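Local atomic coordinates of cerato-platanin-like protein (Moniliophthora perniciosa, PDB entry 3SUM), a protein that is of unknown function but belongs to the cerato-platanins, a family of small fungal proteins with a double-psi beta-barrel fold. Residues 45-48 with 49-52. Numbering follows the deposited sequence.
Sequences LNFP and HFVA
The carbonyl oxygen of Asn46 accepts the backbone N-H of His49 at 2.7 Å (Asn46 O to His49 N), closing a turn that contains the cis peptide bond between Phe47 and Pro48, the i to i+3 bond of a type VI turn. One residue on, Phe50 N reaches Pro48 O at 3.0 Å in a weak, bent bond, making His49 the centre of an inverse gamma turn just before strand 50-52. The Asn46 amide lies across the CB of His49, but its ND2 is spent elsewhere, on Thr76 OG1 and Phe74 O, tying the turn to strand 71-79. With its CG anti to the carbonyl carbon (chi1 -77°), Phe50 folds its ring back against Leu45-Phe47. Phe47 CA sits over one face of the Phe50 ring, 3.7 Å from its centroid, as a CH-pi contact. Leu45 O lies in the ring plane at the edge, 3.3 Å from Phe50 CE1. Phe47 CD1 packs 3.6 Å from Phe50 CE2, the two rings being oblique. Replacing Phe50 with alanine is likely to open a gap beside Phe47 CA and CD1, leaving that CA without its aromatic face. Backbone bonds thus close the bend, whereas a buried ring and an amide bonded to strand 71-79 anchor it in the barrel.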
ATOM      1  N   LEU A  45       8.199   6.905  -2.545  1.00 11.74           N
ATOM      2  CA  LEU A  45       7.119   7.690  -1.932  1.00 12.88           C
ATOM      3  C   LEU A  45       6.026   6.892  -1.261  1.00 12.63           C
ATOM      4  O   LEU A  45       5.523   5.906  -1.841  1.00 11.37           O
ATOM      5  CB  LEU A  45       6.481   8.580  -3.015  1.00 13.04           C
ATOM      6  CG  LEU A  45       7.384   9.661  -3.586  1.00 13.32           C
ATOM      7  CD1 LEU A  45       6.802  10.201  -4.845  1.00 17.69           C
ATOM      8  CD2 LEU A  45       7.486  10.871  -2.524  1.00 15.88           C
ATOM      9  N   ASN A  46       5.666   7.289  -0.036  1.00  9.57           N
ATOM     10  CA  ASN A  46       4.660   6.664   0.791  1.00 11.42           C
ATOM     11  C   ASN A  46       5.066   5.398   1.521  1.00 11.63           C
ATOM     12  O   ASN A  46       4.225   4.757   2.109  1.00 14.12           O
ATOM     13  CB  ASN A  46       3.354   6.335  -0.045  1.00 11.39           C
ATOM     14  CG  ASN A  46       2.109   6.294   0.802  1.00 13.36           C
ATOM     15  OD1 ASN A  46       2.004   7.029   1.849  1.00 14.08           O
ATOM     16  ND2 ASN A  46       1.164   5.419   0.423  1.00 12.17           N
ATOM     17  N   PHE A  47       6.345   5.059   1.516  1.00 10.64           N
ATOM     18  CA  PHE A  47       6.847   3.970   2.242  1.00 12.10           C
ATOM     19  C   PHE A  47       6.577   4.318   3.728  1.00 12.34           C
ATOM     20  O   PHE A  47       6.846   5.420   4.120  1.00 13.14           O
ATOM     21  CB  PHE A  47       8.392   3.895   2.057  1.00 11.48           C
ATOM     22  CG  PHE A  47       9.046   2.856   2.972  1.00 14.31           C
ATOM     23  CD1 PHE A  47       9.064   1.520   2.618  1.00 11.05           C
ATOM     24  CD2 PHE A  47       9.509   3.216   4.227  1.00 14.98           C
ATOM     25  CE1 PHE A  47       9.663   0.562   3.453  1.00 12.58           C
ATOM     26  CE2 PHE A  47      10.078   2.314   5.053  1.00 17.54           C
ATOM     27  CZ  PHE A  47      10.163   0.978   4.704  1.00 12.11           C
ATOM     28  N   PRO A  48       6.074   3.396   4.512  1.00 12.92           N
ATOM     29  CA  PRO A  48       5.850   1.988   4.193  1.00 11.71           C
ATOM     30  C   PRO A  48       4.358   1.664   4.150  1.00 12.26           C
ATOM     31  O   PRO A  48       3.920   0.598   4.594  1.00 14.07           O
ATOM     32  CB  PRO A  48       6.540   1.308   5.351  1.00 12.05           C
ATOM     33  CG  PRO A  48       6.085   2.173   6.587  1.00 12.93           C
ATOM     34  CD  PRO A  48       6.076   3.613   6.001  1.00 14.43           C
ATOM     35  N   HIS A  49       3.561   2.560   3.573  1.00 10.89           N
ATOM     36  CA  HIS A  49       2.144   2.269   3.455  1.00 11.38           C
ATOM     37  C   HIS A  49       1.943   1.622   2.106  1.00 10.43           C
ATOM     38  O   HIS A  49       1.376   2.233   1.236  1.00 12.29           O
ATOM     39  CB  HIS A  49       1.388   3.608   3.560  1.00 10.66           C
ATOM     40  CG  HIS A  49       1.112   3.920   4.990  1.00 15.90           C
ATOM     41  ND1 HIS A  49       0.013   4.638   5.422  1.00 22.60           N
ATOM     42  CD2 HIS A  49       1.742   3.478   6.112  1.00 19.14           C
ATOM     43  CE1 HIS A  49      -0.005   4.658   6.747  1.00 21.92           C
ATOM     44  NE2 HIS A  49       1.041   3.981   7.195  1.00 22.29           N
ATOM     45  N   PHE A  50       2.486   0.414   2.001  1.00 11.34           N
ATOM     46  CA  PHE A  50       2.623  -0.275   0.737  1.00 10.46           C
ATOM     47  C   PHE A  50       1.880  -1.592   0.776  1.00  9.65           C
ATOM     48  O   PHE A  50       1.844  -2.244   1.775  1.00 10.92           O
ATOM     49  CB  PHE A  50       4.099  -0.591   0.496  1.00  8.84           C
ATOM     50  CG  PHE A  50       4.916   0.580   0.048  1.00  9.77           C
ATOM     51  CD1 PHE A  50       4.306   1.757  -0.358  1.00  7.23           C
ATOM     52  CD2 PHE A  50       6.300   0.500   0.049  1.00 11.08           C
ATOM     53  CE1 PHE A  50       5.093   2.858  -0.789  1.00 12.22           C
ATOM     54  CE2 PHE A  50       7.106   1.569  -0.386  1.00  9.42           C
ATOM     55  CZ  PHE A  50       6.483   2.742  -0.830  1.00 10.73           C
ATOM     56  N   VAL A  51       1.347  -2.009  -0.389  1.00 10.37           N
ATOM     57  CA  VAL A  51       0.641  -3.229  -0.439  1.00  9.73           C
ATOM     58  C   VAL A  51       0.974  -3.947  -1.736  1.00 10.58           C
ATOM     59  O   VAL A  51       1.373  -3.341  -2.720  1.00 11.57           O
ATOM     60  CB  VAL A  51      -0.926  -3.054  -0.441  1.00 10.39           C
ATOM     61  CG1 VAL A  51      -1.469  -2.509   0.933  1.00 10.72           C
ATOM     62  CG2 VAL A  51      -1.357  -2.113  -1.576  1.00  8.37           C
ATOM     63  N   ALA A  52       0.871  -5.261  -1.673  1.00 10.61           N
ATOM     64  CA  ALA A  52       0.746  -6.048  -2.917  1.00 10.04           C
ATOM     65  C   ALA A  52      -0.704  -6.155  -3.197  1.00  9.78           C
ATOM     66  O   ALA A  52      -1.495  -6.262  -2.294  1.00 12.16           O
ATOM     67  CB  ALA A  52       1.335  -7.464  -2.687  1.00  9.92           C
TER